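Local coordinates for protein teicoplanin pseudoaglycone deacetylases Orf2 (Actinoplanes teichomyceticus, PDB 3DFF) that probably removes an acetyl group from the sugar of the teicoplanin pseudoaglycone, as a zinc-dependent deacetylase of the PIG-L family in glycopeptide antibiotic biosynthesis, at residues D97-R101 with E160-H164; L103-L109 with V121-S125; L132-A137 with A166-A170. One frame throughout, in Å; residues are numbered along the deposited sequence.

All three contacts lie in the part of the chain related to GlcNAc-PI de-N-acetylases. Contacts 1 and 3 both use helix 162-178, the first at its N-terminal end and the second just over one turn further on; their centres are about 12 Å apart, Arg101 packs on Leu132, and their segments alternate along the chain. Contact 2 is nested inside the loop closed by contact 1, its centre also about 12 Å away, joined through a probable hydrogen bond from Leu109 N to Arg101 O. Contacts 2 and 3 follow one another in sequence, about 18 Å apart between centres and without touching. Contact 1 thus connects the zinc site both to the peripheral loops of contact 2 and to the helix packing of contact 3.

Contact 1 of 3, residues D97-R101 with E160-H164; sequences DSIYR and EHPDH. With ZN (zinc ion), chain B.
The guanidinium of Arg101 and the imidazole of His161 both present an edge to the other side; Ile99 CG1 sits over the centre of one Tyr100 ring face, and His161 meets His16 edge-to-face. Asp163 OD1 lies in the guanidinium plane and is gripped end-on by two nitrogens, Arg101 NH1 at 2.9 Å and Arg101 NH2 at 3.2 Å. The carboxylate is turned 52° from that plane; NH1 meets OD1 on the syn side but tilted out of the carboxylate plane, whereas NH2 comes in nearly along the C-O bond. Bent at chi3 (-62°), the arginine chain folds back to make this salt bridge, while NH1 also bonds to Leu96 O. At the imidazole edge, Ser98 OG and His161 NE2 form a weak bond of 3.5 Å.

The other oxygen, Asp163 OD2, accepts a hydrogen bond from Ser98 N through its syn lone pair at 3.0 Å and 163°, and also bonds to His16 NE2. Both oxygens are therefore held, which fixes the group's rotation. Asp97 OD1 lies 3.8 Å from Asp163 OD2, the carboxylate planes nearly perpendicular; this close acidic pair fits its role, with His16, as ligands of a further zinc seen in a structure of this protein but not bound here. In an Asx turn, Ile99 N donates to Asp97 OD1 at 2.9 Å.

Next after Asp163, His164 NE2 binds zinc at 2.1 Å, with His16, Asp19 and two waters completing the shell. The His-Pro-Asp-His sequence starting helix 162-178 is one of two metal-binding sequences of this PIG-L-type deacetylase, the other being the His16-Asp19 segment.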
ATOM      1  N   ASP A  97      -6.951  -9.699   2.469  1.00 16.73           N
ATOM      2  CA  ASP A  97      -7.464  -8.347   2.659  1.00 17.99           C
ATOM      3  C   ASP A  97      -8.474  -8.322   3.816  1.00 17.76           C
ATOM      4  O   ASP A  97      -9.200  -9.284   4.016  1.00 17.55           O
ATOM      5  CB  ASP A  97      -8.157  -7.857   1.398  1.00 18.63           C
ATOM      6  CG  ASP A  97      -8.534  -6.389   1.501  1.00 22.07           C
ATOM      7  OD1 ASP A  97      -9.464  -6.030   2.265  1.00 25.28           O
ATOM      8  OD2 ASP A  97      -7.861  -5.586   0.870  1.00 27.46           O
ATOM      9  N   SER A  98      -8.533  -7.208   4.533  1.00 18.22           N
ATOM     10  CA  SER A  98      -9.482  -7.036   5.652  1.00 18.54           C
ATOM     11  C   SER A  98     -10.907  -7.459   5.310  1.00 18.49           C
ATOM     12  O   SER A  98     -11.598  -7.959   6.195  1.00 18.79           O
ATOM     13  CB  SER A  98      -9.473  -5.595   6.156  1.00 19.37           C
ATOM     14  OG  SER A  98      -9.827  -4.706   5.110  1.00 24.01           O
ATOM     15  N   ILE A  99     -11.354  -7.291   4.059  1.00 17.24           N
ATOM     16  CA  ILE A  99     -12.744  -7.676   3.727  1.00 17.92           C
ATOM     17  C   ILE A  99     -12.977  -9.180   3.672  1.00 17.20           C
ATOM     18  O   ILE A  99     -14.126  -9.637   3.566  1.00 18.12           O
ATOM     19  CB  ILE A  99     -13.272  -7.016   2.432  1.00 17.93           C
ATOM     20  CG1 ILE A  99     -12.377  -7.373   1.223  1.00 16.71           C
ATOM     21  CG2 ILE A  99     -13.399  -5.527   2.625  1.00 18.88           C
ATOM     22  CD1 ILE A  99     -13.030  -6.992  -0.151  1.00 19.44           C
ATOM     23  N   TYR A 100     -11.901  -9.959   3.741  1.00 16.46           N
ATOM     24  CA  TYR A 100     -12.041 -11.403   3.662  1.00 16.73           C
ATOM     25  C   TYR A 100     -11.709 -12.095   4.974  1.00 17.17           C
ATOM     26  O   TYR A 100     -11.905 -13.311   5.071  1.00 18.64           O
ATOM     27  CB  TYR A 100     -11.147 -11.999   2.557  1.00 17.94           C
ATOM     28  CG  TYR A 100     -11.353 -11.381   1.189  1.00 16.01           C
ATOM     29  CD1 TYR A 100     -12.631 -11.373   0.569  1.00 16.90           C
ATOM     30  CD2 TYR A 100     -10.285 -10.798   0.505  1.00 17.87           C
ATOM     31  CE1 TYR A 100     -12.814 -10.811  -0.685  1.00 16.66           C
ATOM     32  CE2 TYR A 100     -10.470 -10.226  -0.766  1.00 17.94           C
ATOM     33  CZ  TYR A 100     -11.731 -10.235  -1.344  1.00 18.19           C
ATOM     34  OH  TYR A 100     -11.900  -9.647  -2.589  1.00 18.66           O
ATOM     35  N   ARG A 101     -11.179 -11.346   5.947  1.00 17.97           N
ATOM     36  CA  ARG A 101     -10.703 -11.976   7.181  1.00 18.13           C
ATOM     37  C   ARG A 101     -11.842 -12.220   8.164  1.00 19.15           C
ATOM     38  O   ARG A 101     -12.838 -11.506   8.171  1.00 18.33           O
ATOM     39  CB  ARG A 101      -9.604 -11.149   7.860  1.00 17.84           C
ATOM     40  CG  ARG A 101      -8.319 -11.045   7.018  1.00 18.57           C
ATOM     41  CD  ARG A 101      -7.090 -10.766   7.906  1.00 18.64           C
ATOM     42  NE  ARG A 101      -7.118  -9.508   8.657  1.00 19.13           N
ATOM     43  CZ  ARG A 101      -6.777  -8.329   8.144  1.00 19.11           C
ATOM     44  NH1 ARG A 101      -6.448  -8.229   6.867  1.00 16.81           N
ATOM     45  NH2 ARG A 101      -6.795  -7.243   8.890  1.00 22.04           N
ATOM     46  N   GLU A 160      -4.990   5.509   8.182  1.00 21.10           N
ATOM     47  CA  GLU A 160      -5.200   4.532   9.266  1.00 22.98           C
ATOM     48  C   GLU A 160      -5.921   3.241   8.844  1.00 21.46           C
ATOM     49  O   GLU A 160      -6.586   2.600   9.674  1.00 22.40           O
ATOM     50  CB  GLU A 160      -5.902   5.190  10.480  1.00 23.09           C
ATOM     51  CG  GLU A 160      -5.123   6.363  11.105  1.00 26.87           C
ATOM     52  CD  GLU A 160      -5.857   7.049  12.259  1.00 27.33           C
ATOM     53  OE1 GLU A 160      -5.642   8.265  12.456  1.00 34.31           O
ATOM     54  OE2 GLU A 160      -6.633   6.387  12.973  1.00 33.32           O
ATOM     55  N   HIS A 161      -5.790   2.837   7.575  1.00 20.19           N
ATOM     56  CA  HIS A 161      -6.385   1.562   7.154  1.00 19.47           C
ATOM     57  C   HIS A 161      -5.653   0.452   7.922  1.00 19.63           C
ATOM     58  O   HIS A 161      -4.407   0.404   7.923  1.00 18.24           O
ATOM     59  CB  HIS A 161      -6.268   1.317   5.653  1.00 19.61           C
ATOM     60  CG  HIS A 161      -6.989   0.085   5.196  1.00 19.82           C
ATOM     61  ND1 HIS A 161      -8.077   0.128   4.350  1.00 22.26           N
ATOM     62  CD2 HIS A 161      -6.781  -1.226   5.475  1.00 15.54           C
ATOM     63  CE1 HIS A 161      -8.503  -1.102   4.125  1.00 20.74           C
ATOM     64  NE2 HIS A 161      -7.740  -1.943   4.806  1.00 21.97           N
ATOM     65  N   PRO A 162      -6.400  -0.430   8.594  1.00 19.19           N
ATOM     66  CA  PRO A 162      -5.744  -1.462   9.418  1.00 19.20           C
ATOM     67  C   PRO A 162      -4.689  -2.289   8.657  1.00 18.08           C
ATOM     68  O   PRO A 162      -3.657  -2.690   9.238  1.00 18.22           O
ATOM     69  CB  PRO A 162      -6.903  -2.366   9.832  1.00 19.66           C
ATOM     70  CG  PRO A 162      -8.142  -1.522   9.710  1.00 22.04           C
ATOM     71  CD  PRO A 162      -7.877  -0.465   8.692  1.00 20.43           C
ATOM     72  N   ASP A 163      -4.952  -2.565   7.385  1.00 16.08           N
ATOM     73  CA  ASP A 163      -4.031  -3.342   6.569  1.00 15.15           C
ATOM     74  C   ASP A 163      -2.763  -2.537   6.295  1.00 15.43           C
ATOM     75  O   ASP A 163      -1.669  -3.104   6.169  1.00 15.21           O
ATOM     76  CB  ASP A 163      -4.670  -3.734   5.237  1.00 16.12           C
ATOM     77  CG  ASP A 163      -5.766  -4.797   5.385  1.00 17.05           C
ATOM     78  OD1 ASP A 163      -5.832  -5.458   6.442  1.00 17.07           O
ATOM     79  OD2 ASP A 163      -6.534  -4.996   4.418  1.00 17.72           O
ATOM     80  N   HIS A 164      -2.910  -1.221   6.165  1.00 14.31           N
ATOM     81  CA  HIS A 164      -1.752  -0.342   5.963  1.00 14.62           C
ATOM     82  C   HIS A 164      -0.911  -0.275   7.217  1.00 14.68           C
ATOM     83  O   HIS A 164       0.325  -0.328   7.145  1.00 15.11           O
ATOM     84  CB  HIS A 164      -2.193   1.065   5.554  1.00 14.52           C
ATOM     85  CG  HIS A 164      -2.639   1.157   4.128  1.00 14.41           C
ATOM     86  ND1 HIS A 164      -2.283   2.208   3.303  1.00 15.58           N
ATOM     87  CD2 HIS A 164      -3.405   0.327   3.376  1.00 14.68           C
ATOM     88  CE1 HIS A 164      -2.807   2.012   2.105  1.00 15.41           C
ATOM     89  NE2 HIS A 164      -3.497   0.881   2.121  1.00 16.46           N
TER
HETATM   90 ZN    ZN B 274      -4.505   0.137   0.388  1.00 18.53          ZN
HETATM   91  O   HOH W   1      -5.455  -0.053  -1.486  1.00 19.58           O
HETATM   92  O   HOH W   2      -6.138   1.066   1.084  1.00 22.42           O

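Contact 2 of 3, residues L103-L109 with V121-S125; sequences LPDGRWL and VNDHS
Asn122 N donates to Leu109 O at 2.8 Å with an N-H...O angle of 173°, a nearly straight bond that ties the two loops together beside the short antiparallel pair of strands 110-111 and 120-121. Val121 CA makes a longer CH...O approach to the same oxygen. Next to it, Leu109 and Val121 lie side by side and point the same way, Leu109 CD1 meeting Val121 CG1 at a tight 3.5 Å.

Leu109 CD1 also reaches His124 CE1 at 3.7 Å, while Leu103 CD2 packs on His124 CB at 3.6 Å, with those two side chains roughly perpendicular. The imidazole is held from both nitrogens: His124 ND1 donates to Asn122 O at 2.8 Å, in the ring plane and in the carbonyl plane, and NE2 bonds to Asp129.

Arg107 lays one guanidinium face over Asn122 CB. Its NE is held in a salt bridge to Asp105 OD2 at 2.9 Å, and water 4 connects its NH2, weakly, to Asp123 O.

Asp105 belongs to a type I beta turn from Leu103 to Gly106 and starts an Asx turn. The two segments flank the base of a short hairpin, strands 110-111 and 120-121; His124 lies beside Asp129, with which it binds a further zinc, absent from this chain, in a structure of this protein.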
ATOM      1  N   LEU A 103     -12.775 -13.097  12.471  1.00 22.66           N
ATOM      2  CA  LEU A 103     -12.348 -12.978  13.865  1.00 23.92           C
ATOM      3  C   LEU A 103     -12.175 -14.353  14.467  1.00 25.21           C
ATOM      4  O   LEU A 103     -12.722 -15.320  13.953  1.00 25.69           O
ATOM      5  CB  LEU A 103     -13.390 -12.207  14.682  1.00 23.99           C
ATOM      6  CG  LEU A 103     -13.726 -10.773  14.251  1.00 23.23           C
ATOM      7  CD1 LEU A 103     -14.666 -10.143  15.233  1.00 25.85           C
ATOM      8  CD2 LEU A 103     -12.466  -9.937  14.098  1.00 23.96           C
ATOM      9  N   PRO A 104     -11.404 -14.446  15.569  1.00 26.27           N
ATOM     10  CA  PRO A 104     -11.309 -15.733  16.256  1.00 27.18           C
ATOM     11  C   PRO A 104     -12.685 -16.367  16.562  1.00 27.87           C
ATOM     12  O   PRO A 104     -12.804 -17.593  16.507  1.00 29.28           O
ATOM     13  CB  PRO A 104     -10.536 -15.384  17.526  1.00 27.40           C
ATOM     14  CG  PRO A 104      -9.665 -14.245  17.115  1.00 27.04           C
ATOM     15  CD  PRO A 104     -10.568 -13.419  16.220  1.00 26.29           C
ATOM     16  N   ASP A 105     -13.710 -15.556  16.845  1.00 28.39           N
ATOM     17  CA  ASP A 105     -15.064 -16.074  17.136  1.00 28.29           C
ATOM     18  C   ASP A 105     -15.888 -16.453  15.884  1.00 27.90           C
ATOM     19  O   ASP A 105     -17.052 -16.836  15.990  1.00 28.09           O
ATOM     20  CB  ASP A 105     -15.842 -15.087  18.026  1.00 28.87           C
ATOM     21  CG  ASP A 105     -16.281 -13.822  17.283  1.00 30.48           C
ATOM     22  OD1 ASP A 105     -16.131 -13.771  16.052  1.00 31.34           O
ATOM     23  OD2 ASP A 105     -16.789 -12.878  17.937  1.00 33.44           O
ATOM     24  N   GLY A 106     -15.289 -16.312  14.702  1.00 27.05           N
ATOM     25  CA  GLY A 106     -15.952 -16.684  13.450  1.00 26.41           C
ATOM     26  C   GLY A 106     -16.743 -15.577  12.750  1.00 25.12           C
ATOM     27  O   GLY A 106     -17.175 -15.762  11.613  1.00 26.00           O
ATOM     28  N   ARG A 107     -16.965 -14.445  13.416  1.00 24.03           N
ATOM     29  CA  ARG A 107     -17.561 -13.286  12.744  1.00 22.55           C
ATOM     30  C   ARG A 107     -16.598 -12.758  11.679  1.00 21.49           C
ATOM     31  O   ARG A 107     -15.397 -12.987  11.760  1.00 20.73           O
ATOM     32  CB  ARG A 107     -17.902 -12.176  13.737  1.00 22.37           C
ATOM     33  CG  ARG A 107     -19.113 -12.503  14.646  1.00 22.77           C
ATOM     34  CD  ARG A 107     -19.489 -11.314  15.516  1.00 24.36           C
ATOM     35  NE  ARG A 107     -18.388 -10.937  16.398  1.00 25.35           N
ATOM     36  CZ  ARG A 107     -18.157  -9.702  16.829  1.00 28.60           C
ATOM     37  NH1 ARG A 107     -18.947  -8.698  16.470  1.00 28.21           N
ATOM     38  NH2 ARG A 107     -17.119  -9.468  17.627  1.00 30.84           N
ATOM     39  N   TRP A 108     -17.129 -12.075  10.665  1.00 20.21           N
ATOM     40  CA  TRP A 108     -16.268 -11.342   9.733  1.00 19.81           C
ATOM     41  C   TRP A 108     -15.581 -10.208  10.462  1.00 19.56           C
ATOM     42  O   TRP A 108     -16.153  -9.595  11.377  1.00 19.21           O
ATOM     43  CB  TRP A 108     -17.102 -10.738   8.610  1.00 19.49           C
ATOM     44  CG  TRP A 108     -17.754 -11.768   7.737  1.00 19.32           C
ATOM     45  CD1 TRP A 108     -19.095 -12.047   7.665  1.00 19.92           C
ATOM     46  CD2 TRP A 108     -17.108 -12.658   6.823  1.00 18.43           C
ATOM     47  NE1 TRP A 108     -19.315 -13.054   6.762  1.00 20.49           N
ATOM     48  CE2 TRP A 108     -18.116 -13.446   6.226  1.00 19.33           C
ATOM     49  CE3 TRP A 108     -15.772 -12.860   6.437  1.00 18.59           C
ATOM     50  CZ2 TRP A 108     -17.832 -14.414   5.262  1.00 19.88           C
ATOM     51  CZ3 TRP A 108     -15.483 -13.837   5.495  1.00 20.25           C
ATOM     52  CH2 TRP A 108     -16.520 -14.605   4.911  1.00 19.41           C
ATOM     53  N   LEU A 109     -14.367  -9.882  10.039  1.00 18.39           N
ATOM     54  CA  LEU A 109     -13.671  -8.737  10.595  1.00 18.97           C
ATOM     55  C   LEU A 109     -14.395  -7.421  10.251  1.00 19.12           C
ATOM     56  O   LEU A 109     -14.579  -6.542  11.103  1.00 19.17           O
ATOM     57  CB  LEU A 109     -12.238  -8.701  10.051  1.00 18.51           C
ATOM     58  CG  LEU A 109     -11.424  -7.460  10.402  1.00 18.47           C
ATOM     59  CD1 LEU A 109     -11.238  -7.275  11.899  1.00 20.12           C
ATOM     60  CD2 LEU A 109     -10.077  -7.596   9.738  1.00 20.03           C
ATOM     61  N   VAL A 121     -15.183  -2.000  11.356  1.00 28.58           N
ATOM     62  CA  VAL A 121     -14.389  -3.140  11.819  1.00 27.31           C
ATOM     63  C   VAL A 121     -14.923  -3.619  13.167  1.00 25.77           C
ATOM     64  O   VAL A 121     -15.090  -2.831  14.092  1.00 26.17           O
ATOM     65  CB  VAL A 121     -12.900  -2.756  11.951  1.00 27.39           C
ATOM     66  CG1 VAL A 121     -12.081  -3.940  12.382  1.00 27.35           C
ATOM     67  CG2 VAL A 121     -12.379  -2.232  10.631  1.00 29.50           C
ATOM     68  N   ASN A 122     -15.189  -4.913  13.258  1.00 24.16           N
ATOM     69  CA  ASN A 122     -15.683  -5.526  14.487  1.00 23.04           C
ATOM     70  C   ASN A 122     -14.610  -5.597  15.552  1.00 22.79           C
ATOM     71  O   ASN A 122     -13.443  -5.841  15.256  1.00 21.38           O
ATOM     72  CB  ASN A 122     -16.236  -6.920  14.180  1.00 22.19           C
ATOM     73  CG  ASN A 122     -17.587  -6.864  13.505  1.00 24.55           C
ATOM     74  OD1 ASN A 122     -17.875  -7.631  12.593  1.00 25.15           O
ATOM     75  ND2 ASN A 122     -18.426  -5.947  13.961  1.00 25.14           N
ATOM     76  N   ASP A 123     -14.989  -5.359  16.808  1.00 22.46           N
ATOM     77  CA  ASP A 123     -14.005  -5.366  17.862  1.00 23.17           C
ATOM     78  C   ASP A 123     -13.415  -6.759  18.033  1.00 22.33           C
ATOM     79  O   ASP A 123     -14.112  -7.755  17.850  1.00 22.18           O
ATOM     80  CB  ASP A 123     -14.641  -4.868  19.165  1.00 24.26           C
ATOM     81  CG  ASP A 123     -14.938  -3.369  19.132  1.00 27.47           C
ATOM     82  OD1 ASP A 123     -14.004  -2.561  18.885  1.00 31.02           O
ATOM     83  OD2 ASP A 123     -16.102  -3.013  19.390  1.00 32.91           O
ATOM     84  N   HIS A 124     -12.127  -6.817  18.369  1.00 21.53           N
ATOM     85  CA  HIS A 124     -11.436  -8.089  18.548  1.00 21.64           C
ATOM     86  C   HIS A 124     -10.184  -7.917  19.417  1.00 21.74           C
ATOM     87  O   HIS A 124      -9.748  -6.792  19.669  1.00 21.92           O
ATOM     88  CB  HIS A 124     -11.053  -8.662  17.174  1.00 21.51           C
ATOM     89  CG  HIS A 124     -10.221  -7.727  16.358  1.00 19.08           C
ATOM     90  ND1 HIS A 124     -10.764  -6.675  15.652  1.00 20.34           N
ATOM     91  CD2 HIS A 124      -8.881  -7.659  16.166  1.00 20.40           C
ATOM     92  CE1 HIS A 124      -9.798  -6.011  15.044  1.00 20.26           C
ATOM     93  NE2 HIS A 124      -8.644  -6.576  15.353  1.00 21.22           N
ATOM     94  N   SER A 125      -9.613  -9.043  19.847  1.00 22.91           N
ATOM     95  CA  SER A 125      -8.540  -9.057  20.841  1.00 24.38           C
ATOM     96  C   SER A 125      -7.235  -8.422  20.373  1.00 25.95           C
ATOM     97  O   SER A 125      -6.913  -8.491  19.179  1.00 25.71           O
ATOM     98  CB  SER A 125      -8.263 -10.490  21.323  1.00 24.45           C
ATOM     99  OG  SER A 125      -7.587 -11.278  20.341  1.00 26.99           O
TER
HETATM  100  O   HOH W   3     -17.943  -5.483  17.002  1.00 35.56           O
HETATM  101  O   HOH W   4     -14.611 -10.265  19.096  1.00 36.65           O

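Contact 3 of 3, residues L132-A137 with A166-A170; sequences LVGEVA and ATRDA
Apolar contacts carry this crossing, and they centre on two alanines one turn apart, Ala166 and Ala170. The methyl of Ala170 is the more deeply engaged: Val136 CG1 touches Ala170 CB at 3.5 Å, and Ala137 CB comes to 4.1 Å from the same carbon. Val133 straddles the groove between successive turns. Its CG1, anti to the backbone N (chi1 169°), reaches Ala170 CB at 4.0 Å, whereas its CG2 turns to Ala166 CB, also at 4.0 Å. Leu132 adds a looser contact at the N-terminal end of the segment 132-137, its CD2 lying 4.4 Å from Ala166 CB. Asp169 CB merely brushes Val133 CG1.

Ala170 also packs directly on the backbone of the other helix. Ala170 CB rests 3.6 Å from Val133 O and equally near Ala137 N, over the helical bond that joins those two backbone atoms. This is possible because a methyl is all that separates the backbones there, and the CA atoms of Ala137 and Ala170 come within 4.4 Å. The short axes pass at 8.6 Å with a crossing angle of -58°, so the helices diverge from a small patch instead of running alongside each other. Helices 126-147 and 162-178 flank strand 151-155 in sequence, within the Rossmann-like alpha/beta core of this deacetylase family.

The polar groups bond away from the interface. On helix 162-178, Arg168 NE and NH2 grip Asp169 OD1 side-on, both from the same face of the carboxylate plane, and Arg168 NH1 bonds to Ala156 O. On helix 126-147, Glu135 forms a salt bridge with Arg94.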
ATOM      1  N   LEU A 132      -1.239 -11.297  13.525  1.00 20.59           N
ATOM      2  CA  LEU A 132      -1.165 -10.947  12.117  1.00 20.32           C
ATOM      3  C   LEU A 132       0.118 -10.182  11.778  1.00 19.44           C
ATOM      4  O   LEU A 132       0.805 -10.535  10.836  1.00 19.11           O
ATOM      5  CB  LEU A 132      -2.399 -10.149  11.680  1.00 20.81           C
ATOM      6  CG  LEU A 132      -2.363  -9.598  10.249  1.00 21.83           C
ATOM      7  CD1 LEU A 132      -2.264 -10.692   9.176  1.00 21.86           C
ATOM      8  CD2 LEU A 132      -3.581  -8.729  10.031  1.00 23.31           C
ATOM      9  N   VAL A 133       0.449  -9.155  12.562  1.00 19.34           N
ATOM     10  CA  VAL A 133       1.656  -8.387  12.271  1.00 19.32           C
ATOM     11  C   VAL A 133       2.876  -9.284  12.366  1.00 19.27           C
ATOM     12  O   VAL A 133       3.780  -9.196  11.531  1.00 19.44           O
ATOM     13  CB  VAL A 133       1.799  -7.172  13.196  1.00 19.81           C
ATOM     14  CG1 VAL A 133       3.191  -6.543  13.045  1.00 20.48           C
ATOM     15  CG2 VAL A 133       0.688  -6.156  12.898  1.00 21.30           C
ATOM     16  N   GLY A 134       2.874 -10.174  13.353  1.00 19.38           N
ATOM     17  CA  GLY A 134       3.976 -11.133  13.502  1.00 20.16           C
ATOM     18  C   GLY A 134       4.150 -12.026  12.285  1.00 20.00           C
ATOM     19  O   GLY A 134       5.269 -12.246  11.810  1.00 21.15           O
ATOM     20  N   GLU A 135       3.041 -12.544  11.765  1.00 19.36           N
ATOM     21  CA  GLU A 135       3.083 -13.374  10.571  1.00 19.57           C
ATOM     22  C   GLU A 135       3.590 -12.601   9.368  1.00 18.80           C
ATOM     23  O   GLU A 135       4.398 -13.108   8.603  1.00 18.32           O
ATOM     24  CB  GLU A 135       1.705 -13.955  10.268  1.00 20.73           C
ATOM     25  CG  GLU A 135       1.212 -14.943  11.325  1.00 24.40           C
ATOM     26  CD  GLU A 135       1.722 -16.349  11.121  1.00 32.91           C
ATOM     27  OE1 GLU A 135       2.264 -16.649  10.030  1.00 36.06           O
ATOM     28  OE2 GLU A 135       1.568 -17.169  12.053  1.00 37.53           O
ATOM     29  N   VAL A 136       3.102 -11.373   9.183  1.00 17.31           N
ATOM     30  CA  VAL A 136       3.556 -10.580   8.055  1.00 17.12           C
ATOM     31  C   VAL A 136       5.053 -10.301   8.189  1.00 17.18           C
ATOM     32  O   VAL A 136       5.782 -10.364   7.192  1.00 18.30           O
ATOM     33  CB  VAL A 136       2.767  -9.261   7.942  1.00 16.87           C
ATOM     34  CG1 VAL A 136       3.288  -8.419   6.777  1.00 15.88           C
ATOM     35  CG2 VAL A 136       1.277  -9.567   7.724  1.00 15.03           C
ATOM     36  N   ALA A 137       5.487  -9.973   9.407  1.00 18.22           N
ATOM     37  CA  ALA A 137       6.903  -9.718   9.684  1.00 19.44           C
ATOM     38  C   ALA A 137       7.757 -10.943   9.325  1.00 20.45           C
ATOM     39  O   ALA A 137       8.838 -10.796   8.766  1.00 19.89           O
ATOM     40  CB  ALA A 137       7.092  -9.334  11.121  1.00 19.58           C
ATOM     41  N   ALA A 166      -0.813  -2.603   9.627  1.00 16.23           N
ATOM     42  CA  ALA A 166      -0.171  -3.929   9.803  1.00 16.78           C
ATOM     43  C   ALA A 166       1.059  -4.079   8.911  1.00 16.88           C
ATOM     44  O   ALA A 166       2.098  -4.585   9.355  1.00 18.24           O
ATOM     45  CB  ALA A 166      -1.162  -5.035   9.504  1.00 17.35           C
ATOM     46  N   THR A 167       0.955  -3.632   7.661  1.00 16.16           N
ATOM     47  CA  THR A 167       2.059  -3.731   6.711  1.00 16.22           C
ATOM     48  C   THR A 167       3.238  -2.899   7.201  1.00 16.44           C
ATOM     49  O   THR A 167       4.387  -3.367   7.225  1.00 17.04           O
ATOM     50  CB  THR A 167       1.602  -3.240   5.326  1.00 16.25           C
ATOM     51  OG1 THR A 167       0.573  -4.122   4.845  1.00 15.42           O
ATOM     52  CG2 THR A 167       2.772  -3.234   4.345  1.00 15.48           C
ATOM     53  N   ARG A 168       2.942  -1.659   7.582  1.00 15.90           N
ATOM     54  CA  ARG A 168       3.967  -0.716   7.980  1.00 15.64           C
ATOM     55  C   ARG A 168       4.698  -1.243   9.201  1.00 16.53           C
ATOM     56  O   ARG A 168       5.929  -1.311   9.207  1.00 16.62           O
ATOM     57  CB  ARG A 168       3.357   0.658   8.251  1.00 15.76           C
ATOM     58  CG  ARG A 168       4.367   1.669   8.823  1.00 17.12           C
ATOM     59  CD  ARG A 168       3.658   2.801   9.536  1.00 16.79           C
ATOM     60  NE  ARG A 168       2.938   2.328  10.725  1.00 18.22           N
ATOM     61  CZ  ARG A 168       1.942   2.985  11.309  1.00 20.09           C
ATOM     62  NH1 ARG A 168       1.507   4.152  10.824  1.00 20.12           N
ATOM     63  NH2 ARG A 168       1.351   2.458  12.370  1.00 20.82           N
ATOM     64  N   ASP A 169       3.938  -1.648  10.217  1.00 16.06           N
ATOM     65  CA  ASP A 169       4.529  -2.116  11.478  1.00 16.83           C
ATOM     66  C   ASP A 169       5.378  -3.370  11.214  1.00 16.64           C
ATOM     67  O   ASP A 169       6.524  -3.445  11.645  1.00 17.42           O
ATOM     68  CB  ASP A 169       3.445  -2.386  12.529  1.00 16.55           C
ATOM     69  CG  ASP A 169       2.751  -1.106  13.006  1.00 19.50           C
ATOM     70  OD1 ASP A 169       3.135   0.017  12.588  1.00 19.27           O
ATOM     71  OD2 ASP A 169       1.840  -1.209  13.851  1.00 22.32           O
ATOM     72  N   ALA A 170       4.825  -4.333  10.491  1.00 16.36           N
ATOM     73  CA  ALA A 170       5.577  -5.565  10.169  1.00 16.67           C
ATOM     74  C   ALA A 170       6.883  -5.242   9.429  1.00 17.10           C
ATOM     75  O   ALA A 170       7.931  -5.822   9.724  1.00 18.04           O
ATOM     76  CB  ALA A 170       4.739  -6.489   9.328  1.00 17.47           C
TER